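Local structure of hydratase ChsH1 (Mycobacterium tuberculosis, 4W78) at residues V27-P30 and M31-W35; Y46-D49 and A50-R53; Y112-P115 and G116-V119. The protein catalyses the hydration of the steroid enoyl-CoA 3-OPDC-CoA to 17-HOPC-CoA in cholesterol side-chain degradation, in a complex with ChsH2. All blocks are in the same frame, centred on the assembly; numbering follows the deposited sequence.

Three local contacts lie on one side of the chain's centre, all within the hot-dog-type dehydratase region. Contact 1 caps and opens helix 29-39, contact 2 does the same for the short helix 49-54, and contact 3 is the tight turn that leads into strand 119-134. Contacts 1 and 3 have centres about 11 Å apart and are tied through Val27, whose backbone N lies 2.7 Å from Glu117 O and whose O lies 2.8 Å from Gly116 N, both probable hydrogen bonds. Contacts 1 and 2, about 14 Å apart between centres, meet where Gln29 NE2 comes within 2.9 Å of Tyr46 O. Contacts 2 and 3 do not touch; their nearest atoms are about 5 Å apart.

Contact 1. Residues V27-P30 and M31-W35; sequences VNQP and MINNW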
ATOM      1  N   VAL A  27      12.602  10.404   1.872  1.00 12.43           N
ATOM      2  CA  VAL A  27      11.403  10.730   2.651  1.00 12.75           C
ATOM      3  C   VAL A  27      10.518  11.583   1.754  1.00 12.64           C
ATOM      4  O   VAL A  27      11.009  12.491   1.061  1.00 13.22           O
ATOM      5  CB  VAL A  27      11.794  11.510   3.917  1.00 14.62           C
ATOM      6  CG1 VAL A  27      10.546  11.981   4.687  1.00 13.53           C
ATOM      7  CG2 VAL A  27      12.706  10.642   4.801  1.00 14.82           C
ATOM      8  N   ASN A  28       9.223  11.278   1.712  1.00 12.02           N
ATOM      9  CA  ASN A  28       8.363  11.951   0.743  1.00 10.72           C
ATOM     10  C   ASN A  28       6.923  12.062   1.213  1.00 10.55           C
ATOM     11  O   ASN A  28       6.427  11.188   1.928  1.00 10.33           O
ATOM     12  CB  ASN A  28       8.427  11.244  -0.619  1.00 12.19           C
ATOM     13  CG  ASN A  28       7.855   9.860  -0.581  1.00 12.63           C
ATOM     14  OD1 ASN A  28       6.657   9.670  -0.786  1.00 11.15           O
ATOM     15  ND2 ASN A  28       8.714   8.870  -0.343  1.00 11.37           N
ATOM     16  N   GLN A  29       6.277  13.150   0.807  1.00 11.39           N
ATOM     17  CA  GLN A  29       4.906  13.432   1.214  1.00 14.01           C
ATOM     18  C   GLN A  29       3.869  12.363   0.798  1.00 12.21           C
ATOM     19  O   GLN A  29       3.002  12.040   1.607  1.00 11.09           O
ATOM     20  CB  GLN A  29       4.468  14.835   0.764  1.00 13.40           C
ATOM     21  CG  GLN A  29       3.206  15.298   1.492  1.00 14.43           C
ATOM     22  CD  GLN A  29       3.472  15.518   2.972  1.00 15.91           C
ATOM     23  OE1 GLN A  29       4.472  16.145   3.325  1.00 17.57           O
ATOM     24  NE2 GLN A  29       2.591  15.000   3.844  1.00 14.03           N
ATOM     25  N   PRO A  30       3.936  11.828  -0.444  1.00 11.14           N
ATOM     26  CA  PRO A  30       2.924  10.831  -0.818  1.00 10.88           C
ATOM     27  C   PRO A  30       2.914   9.627   0.114  1.00 11.01           C
ATOM     28  O   PRO A  30       1.829   9.177   0.509  1.00 10.46           O
ATOM     29  CB  PRO A  30       3.320  10.442  -2.256  1.00 11.31           C
ATOM     30  CG  PRO A  30       3.958  11.708  -2.786  1.00 13.05           C
ATOM     31  CD  PRO A  30       4.767  12.217  -1.606  1.00 11.83           C
ATOM     32  N   MET A  31       4.088   9.142   0.501  1.00  9.90           N
ATOM     33  CA  MET A  31       4.140   8.018   1.438  1.00  9.82           C
ATOM     34  C   MET A  31       3.786   8.400   2.877  1.00  9.66           C
ATOM     35  O   MET A  31       3.177   7.605   3.570  1.00 10.28           O
ATOM     36  CB  MET A  31       5.492   7.323   1.368  1.00 10.19           C
ATOM     37  CG  MET A  31       5.646   6.570   0.087  1.00  9.58           C
ATOM     38  SD  MET A  31       7.228   5.752  -0.119  1.00 15.16           S
ATOM     39  CE  MET A  31       7.392   4.900   1.451  1.00 22.07           C
ATOM     40  N   ILE A  32       4.128   9.608   3.314  1.00  8.88           N
ATOM     41  CA  ILE A  32       3.656  10.103   4.594  1.00  9.38           C
ATOM     42  C   ILE A  32       2.132  10.134   4.575  1.00 11.13           C
ATOM     43  O   ILE A  32       1.486   9.697   5.544  1.00  9.41           O
ATOM     44  CB  ILE A  32       4.192  11.512   4.891  1.00 10.01           C
ATOM     45  CG1 ILE A  32       5.715  11.460   5.110  1.00 10.40           C
ATOM     46  CG2 ILE A  32       3.470  12.121   6.106  1.00 11.48           C
ATOM     47  CD1 ILE A  32       6.339  12.836   5.230  1.00 10.62           C
ATOM     48  N   ASN A  33       1.565  10.637   3.478  1.00 10.51           N
ATOM     49  CA  ASN A  33       0.108  10.700   3.346  1.00 10.87           C
ATOM     50  C   ASN A  33      -0.532   9.324   3.463  1.00  9.69           C
ATOM     51  O   ASN A  33      -1.520   9.162   4.177  1.00 12.58           O
ATOM     52  CB  ASN A  33      -0.310  11.359   2.029  1.00 11.53           C
ATOM     53  CG  ASN A  33      -0.085  12.878   2.020  1.00 12.69           C
ATOM     54  OD1 ASN A  33       0.061  13.499   3.068  1.00 13.82           O
ATOM     55  ND2 ASN A  33      -0.094  13.479   0.836  1.00 14.33           N
ATOM     56  N   ASN A  34       0.022   8.335   2.764  1.00 11.06           N
ATOM     57  CA  ASN A  34      -0.548   6.996   2.806  1.00  9.80           C
ATOM     58  C   ASN A  34      -0.531   6.467   4.234  1.00 10.56           C
ATOM     59  O   ASN A  34      -1.481   5.817   4.683  1.00  9.34           O
ATOM     60  CB  ASN A  34       0.222   6.040   1.890  1.00 10.96           C
ATOM     61  CG  ASN A  34      -0.014   6.311   0.401  1.00 12.28           C
ATOM     62  OD1 ASN A  34      -0.974   6.972   0.015  1.00 14.12           O
ATOM     63  ND2 ASN A  34       0.862   5.771  -0.432  1.00 13.52           N
ATOM     64  N   TRP A  35       0.565   6.738   4.933  1.00  9.70           N
ATOM     65  CA  TRP A  35       0.784   6.226   6.283  1.00  9.63           C
ATOM     66  C   TRP A  35      -0.121   6.911   7.303  1.00 10.28           C
ATOM     67  O   TRP A  35      -0.828   6.225   8.053  1.00 11.34           O
ATOM     68  CB  TRP A  35       2.268   6.369   6.632  1.00 10.06           C
ATOM     69  CG  TRP A  35       2.762   5.667   7.867  1.00 10.76           C
ATOM     70  CD1 TRP A  35       3.411   4.472   7.927  1.00  9.57           C
ATOM     71  CD2 TRP A  35       2.703   6.163   9.210  1.00 10.97           C
ATOM     72  NE1 TRP A  35       3.755   4.181   9.237  1.00 11.57           N
ATOM     73  CE2 TRP A  35       3.329   5.205  10.038  1.00  9.51           C
ATOM     74  CE3 TRP A  35       2.203   7.333   9.784  1.00 11.10           C
ATOM     75  CZ2 TRP A  35       3.450   5.375  11.411  1.00 12.07           C
ATOM     76  CZ3 TRP A  35       2.306   7.493  11.173  1.00 12.96           C
ATOM     77  CH2 TRP A  35       2.918   6.514  11.962  1.00 12.96           C
TER
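Val27 meets the helix lightly, its CG1 methyl lying 4.3 Å from Ile32 CD1, the far end of the isoleucine chain. Asn28 does more. Its CG is folded between the backbone N and the carbonyl carbon (chi1 66°), which swings OD1 back over the start of the helix to accept from Met31 N at 2.9 Å, the donor tilted out of the amide carbonyl plane. The other end of the same amide, ND2, points a weak but straight bond (170°) at Met31 SD and also donates to Pro26 O. Asn28 is thus the N-cap of helix 29-39, and its own carbonyl starts the helical ladder by accepting from Ile32 N. Gln29 runs beside the next turn: with its chain bent at chi2, NE2 reaches Asn33 OD1 at 3.0 Å. Asn33 OD1 lies in the plane of the Gln29 amide, whereas NE2 approaches from well above the Asn33 carbonyl plane, the two amide planes being 51° apart. NE2 also donates to Tyr46 O, while Asn33 ND2 binds Asp25 of the second ChsH1 subunit. Pro30, with no N-H to offer, suits the first turn; its O accepts from Asn34 N, and its ring packs against Asn28 of that second ChsH1 subunit.

Contact 2. Residues Y46-D49 and A50-R53; sequences YVDD and AAAR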
ATOM      1  N   TYR A  46       2.573  16.570  10.149  1.00 14.06           N
ATOM      2  CA  TYR A  46       2.965  15.652   9.075  1.00 12.72           C
ATOM      3  C   TYR A  46       2.387  16.062   7.728  1.00 15.56           C
ATOM      4  O   TYR A  46       2.759  15.494   6.689  1.00 15.52           O
ATOM      5  CB  TYR A  46       2.514  14.225   9.402  1.00 11.30           C
ATOM      6  CG  TYR A  46       2.992  13.690  10.740  1.00 14.35           C
ATOM      7  CD1 TYR A  46       4.268  13.968  11.217  1.00 14.45           C
ATOM      8  CD2 TYR A  46       2.155  12.908  11.527  1.00 13.45           C
ATOM      9  CE1 TYR A  46       4.697  13.486  12.456  1.00 14.61           C
ATOM     10  CE2 TYR A  46       2.577  12.407  12.749  1.00 12.44           C
ATOM     11  CZ  TYR A  46       3.845  12.700  13.209  1.00 14.18           C
ATOM     12  OH  TYR A  46       4.258  12.209  14.435  1.00 15.36           O
ATOM     13  N   VAL A  47       1.483  17.043   7.737  1.00 17.42           N
ATOM     14  CA  VAL A  47       0.741  17.404   6.530  1.00 20.04           C
ATOM     15  C   VAL A  47       0.581  18.906   6.294  1.00 20.15           C
ATOM     16  O   VAL A  47       0.062  19.302   5.253  1.00 22.77           O
ATOM     17  CB  VAL A  47      -0.674  16.769   6.529  1.00 17.48           C
ATOM     18  CG1 VAL A  47      -0.579  15.236   6.479  1.00 17.81           C
ATOM     19  CG2 VAL A  47      -1.453  17.202   7.761  1.00 21.49           C
ATOM     20  N   ASP A  48       1.002  19.733   7.248  1.00 18.38           N
ATOM     21  CA  ASP A  48       0.761  21.186   7.192  1.00 21.55           C
ATOM     22  C   ASP A  48       2.034  21.916   7.613  1.00 20.88           C
ATOM     23  O   ASP A  48       2.442  21.829   8.773  1.00 20.88           O
ATOM     24  CB  ASP A  48      -0.443  21.547   8.095  1.00 21.99           C
ATOM     25  CG  ASP A  48      -0.655  23.066   8.288  1.00 29.90           C
ATOM     26  OD1 ASP A  48       0.031  23.911   7.677  1.00 33.90           O
ATOM     27  OD2 ASP A  48      -1.554  23.416   9.075  1.00 37.36           O
ATOM     28  N   ASP A  49       2.658  22.617   6.664  1.00 22.75           N
ATOM     29  CA  ASP A  49       3.894  23.369   6.911  1.00 23.56           C
ATOM     30  C   ASP A  49       3.741  24.377   8.052  1.00 23.07           C
ATOM     31  O   ASP A  49       4.614  24.480   8.901  1.00 22.17           O
ATOM     32  CB  ASP A  49       4.360  24.122   5.652  1.00 27.78           C
ATOM     33  CG  ASP A  49       5.115  23.237   4.658  1.00 31.67           C
ATOM     34  OD1 ASP A  49       5.731  22.227   5.058  1.00 31.11           O
ATOM     35  OD2 ASP A  49       5.110  23.575   3.455  1.00 40.19           O
ATOM     36  N   ALA A  50       2.641  25.126   8.058  1.00 23.09           N
ATOM     37  CA  ALA A  50       2.426  26.125   9.102  1.00 24.65           C
ATOM     38  C   ALA A  50       2.346  25.482  10.484  1.00 24.78           C
ATOM     39  O   ALA A  50       2.930  25.987  11.439  1.00 26.58           O
ATOM     40  CB  ALA A  50       1.180  26.950   8.817  1.00 27.06           C
ATOM     41  N   ALA A  51       1.627  24.370  10.584  1.00 22.33           N
ATOM     42  CA  ALA A  51       1.528  23.653  11.854  1.00 22.96           C
ATOM     43  C   ALA A  51       2.882  23.098  12.290  1.00 21.26           C
ATOM     44  O   ALA A  51       3.228  23.145  13.470  1.00 22.84           O
ATOM     45  CB  ALA A  51       0.484  22.540  11.768  1.00 21.45           C
ATOM     46  N   ALA A  52       3.641  22.563  11.337  1.00 19.86           N
ATOM     47  CA  ALA A  52       4.964  22.029  11.633  1.00 19.72           C
ATOM     48  C   ALA A  52       5.887  23.130  12.143  1.00 22.21           C
ATOM     49  O   ALA A  52       6.641  22.931  13.098  1.00 20.77           O
ATOM     50  CB  ALA A  52       5.557  21.361  10.398  1.00 20.18           C
ATOM     51  N   ARG A  53       5.830  24.298  11.512  1.00 22.66           N
ATOM     52  CA  ARG A  53       6.660  25.414  11.952  1.00 24.08           C
ATOM     53  C   ARG A  53       6.281  25.931  13.341  1.00 25.17           C
ATOM     54  O   ARG A  53       7.146  26.364  14.096  1.00 26.37           O
ATOM     55  CB  ARG A  53       6.614  26.567  10.945  1.00 25.69           C
ATOM     56  CG  ARG A  53       7.378  26.286   9.664  1.00 28.42           C
ATOM     57  CD  ARG A  53       7.496  27.538   8.797  1.00 28.79           C
ATOM     58  NE  ARG A  53       6.196  28.091   8.425  1.00 31.23           N
ATOM     59  CZ  ARG A  53       5.556  27.811   7.291  1.00 30.34           C
ATOM     60  NH1 ARG A  53       6.095  26.976   6.407  1.00 30.97           N
ATOM     61  NH2 ARG A  53       4.376  28.367   7.037  1.00 30.53           N
TER
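The Asp48 carboxylate lies alongside the Ala51 methyl at the first turn of helix 49-54, bent back over the start of the helix. Asp48 is the N-cap. With CG anti to the backbone N (chi1 171°), the side chain brings OD1 to the N-H groups of the second and third helical residues: Ala50 N lies 2.9 Å from OD1 but donates at a poor 123°, and Ala51 N donates more nearly straight, at 162°, over a longer 3.3 Å. OD1 is thus shared by two weak bonds. A negative carboxylate here would probably be favoured by the helix dipole. The second oxygen, OD2, rests 3.5 Å from Ala51 CB. The backbone of Asp48 joins the regular helical pattern, its O accepting from Ala52 N.

Asp49 and Arg53, one turn apart, send their side chains different ways. The aspartate does not pair with the arginine: its OD2 is 4.6 Å from Arg53 NH1, and the end of its side chain leads off from residues 50-53 to Ile60, whose backbone N donates to OD1. The arginine chain, by contrast, bends at chi3 and doubles back along the helix, so that one guanidinium face covers the Asp49 carbonyl oxygen. Asp49 O, which accepts from Arg53 N, sits 3.7 Å above the guanidinium plane, over its centre, while Arg53 NH1 passes 3.4 Å from Asp49 CB.

Contact 3. Residues Y112-P115 and G116-V119; sequences YLLP and GEQV
Glu117 folds its side chain back across Leu113 and Leu114, bringing OE1 to the backbone N-H of Leu114. Leu114 N donates to OE1 at 2.9 Å along an almost straight bond (170°), reaching the oxygen on its anti side and 24° out of the carboxylate plane. CG lies beside the backbone N (chi1 -64°), and from there the chain runs on extended, which is how the carboxylate spans the turn. OE1 also lies 3.8 Å from Leu113 CB and 3.9 Å from Leu114 CB, so the charged oxygen is flanked by aliphatic carbon. A salt bridge from Arg111 NH1 to the same oxygen gives it a second partner and is expected to favour its ionised form.

Leu114 to Glu117 form a type II beta turn with Pro115 and Gly116 at its corners. Glu117 N closes it on Leu114 O at 3.0 Å. Leu114 is thus held to Glu117 twice, by its carbonyl and by its N-H. Gly116 has a positive phi, where a beta carbon would collide with Pro115 O.

Further along, Leu113 and Val119 cross at about a right angle and touch through the methyls CD1 and CG2, 3.6 Å apart. The turn belongs to the connection from strand 99-109 to strand 119-134: Val119 packs on Trp148 and Val150 of strand 139-150, backbone hydrogen bonds tie Leu113 to Ala62 and Val119 to Ala23, and the turn lies against the Val27 stretch just ahead of helix 29-39.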
ATOM      1  N   TYR A 112      13.810  14.555  13.825  1.00 15.50           N
ATOM      2  CA  TYR A 112      12.764  14.363  12.835  1.00 14.09           C
ATOM      3  C   TYR A 112      13.347  14.555  11.435  1.00 15.79           C
ATOM      4  O   TYR A 112      14.241  15.391  11.227  1.00 18.58           O
ATOM      5  CB  TYR A 112      11.618  15.367  13.075  1.00 16.90           C
ATOM      6  CG  TYR A 112      10.677  14.971  14.198  1.00 16.73           C
ATOM      7  CD1 TYR A 112      11.138  14.824  15.508  1.00 19.87           C
ATOM      8  CD2 TYR A 112       9.333  14.755  13.953  1.00 14.77           C
ATOM      9  CE1 TYR A 112      10.277  14.449  16.535  1.00 18.58           C
ATOM     10  CE2 TYR A 112       8.459  14.402  14.967  1.00 15.24           C
ATOM     11  CZ  TYR A 112       8.936  14.240  16.253  1.00 17.23           C
ATOM     12  OH  TYR A 112       8.064  13.870  17.252  1.00 17.30           O
ATOM     13  N   LEU A 113      12.852  13.775  10.480  1.00 14.53           N
ATOM     14  CA  LEU A 113      13.301  13.877   9.088  1.00 14.04           C
ATOM     15  C   LEU A 113      12.389  14.747   8.232  1.00 13.85           C
ATOM     16  O   LEU A 113      11.181  14.845   8.474  1.00 14.81           O
ATOM     17  CB  LEU A 113      13.392  12.487   8.465  1.00 12.54           C
ATOM     18  CG  LEU A 113      14.222  11.485   9.257  1.00 16.86           C
ATOM     19  CD1 LEU A 113      14.189  10.150   8.530  1.00 16.78           C
ATOM     20  CD2 LEU A 113      15.657  11.992   9.450  1.00 20.36           C
ATOM     21  N   LEU A 114      12.971  15.360   7.208  1.00 15.87           N
ATOM     22  CA  LEU A 114      12.232  16.210   6.283  1.00 15.45           C
ATOM     23  C   LEU A 114      12.049  15.535   4.926  1.00 14.13           C
ATOM     24  O   LEU A 114      12.938  14.820   4.467  1.00 14.88           O
ATOM     25  CB  LEU A 114      13.000  17.517   6.074  1.00 18.40           C
ATOM     26  CG  LEU A 114      13.293  18.338   7.327  1.00 22.93           C
ATOM     27  CD1 LEU A 114      14.367  19.384   7.022  1.00 23.76           C
ATOM     28  CD2 LEU A 114      12.012  19.019   7.792  1.00 25.58           C
ATOM     29  N   PRO A 115      10.891  15.746   4.276  1.00 14.49           N
ATOM     30  CA  PRO A 115      10.758  15.316   2.883  1.00 14.98           C
ATOM     31  C   PRO A 115      11.962  15.749   2.040  1.00 16.13           C
ATOM     32  O   PRO A 115      12.438  16.883   2.176  1.00 18.24           O
ATOM     33  CB  PRO A 115       9.480  16.020   2.425  1.00 18.66           C
ATOM     34  CG  PRO A 115       8.647  16.083   3.684  1.00 19.41           C
ATOM     35  CD  PRO A 115       9.640  16.330   4.801  1.00 17.44           C
ATOM     36  N   GLY A 116      12.462  14.829   1.221  1.00 15.97           N
ATOM     37  CA  GLY A 116      13.627  15.075   0.388  1.00 17.05           C
ATOM     38  C   GLY A 116      14.890  14.441   0.941  1.00 16.65           C
ATOM     39  O   GLY A 116      15.829  14.162   0.193  1.00 17.70           O
ATOM     40  N   GLU A 117      14.918  14.189   2.249  1.00 15.81           N
ATOM     41  CA  GLU A 117      16.078  13.540   2.846  1.00 15.23           C
ATOM     42  C   GLU A 117      16.120  12.066   2.487  1.00 15.77           C
ATOM     43  O   GLU A 117      15.088  11.400   2.489  1.00 17.86           O
ATOM     44  CB  GLU A 117      16.104  13.731   4.356  1.00 16.25           C
ATOM     45  CG  GLU A 117      16.250  15.191   4.747  1.00 21.48           C
ATOM     46  CD  GLU A 117      16.675  15.369   6.185  1.00 22.53           C
ATOM     47  OE1 GLU A 117      15.857  15.104   7.091  1.00 21.67           O
ATOM     48  OE2 GLU A 117      17.837  15.775   6.398  1.00 22.68           O
ATOM     49  N   GLN A 118      17.312  11.588   2.156  1.00 15.81           N
ATOM     50  CA  GLN A 118      17.547  10.208   1.732  1.00 19.04           C
ATOM     51  C   GLN A 118      18.175   9.399   2.870  1.00 14.50           C
ATOM     52  O   GLN A 118      19.296   9.676   3.291  1.00 17.12           O
ATOM     53  CB  GLN A 118      18.495  10.202   0.526  1.00 26.14           C
ATOM     54  CG  GLN A 118      19.033   8.832   0.137  1.00 28.23           C
ATOM     55  CD  GLN A 118      17.970   7.956  -0.505  1.00 28.30           C
ATOM     56  OE1 GLN A 118      17.428   8.293  -1.564  1.00 31.80           O
ATOM     57  NE2 GLN A 118      17.670   6.823   0.126  1.00 26.07           N
ATOM     58  N   VAL A 119      17.453   8.396   3.355  1.00 13.84           N
ATOM     59  CA  VAL A 119      17.927   7.568   4.467  1.00 12.49           C
ATOM     60  C   VAL A 119      18.644   6.314   3.976  1.00 12.86           C
ATOM     61  O   VAL A 119      18.334   5.789   2.901  1.00 16.31           O
ATOM     62  CB  VAL A 119      16.729   7.169   5.374  1.00 22.20           C
ATOM     63  CG1 VAL A 119      17.143   6.228   6.474  1.00 26.05           C
ATOM     64  CG2 VAL A 119      16.077   8.422   5.965  1.00 20.14           C
TER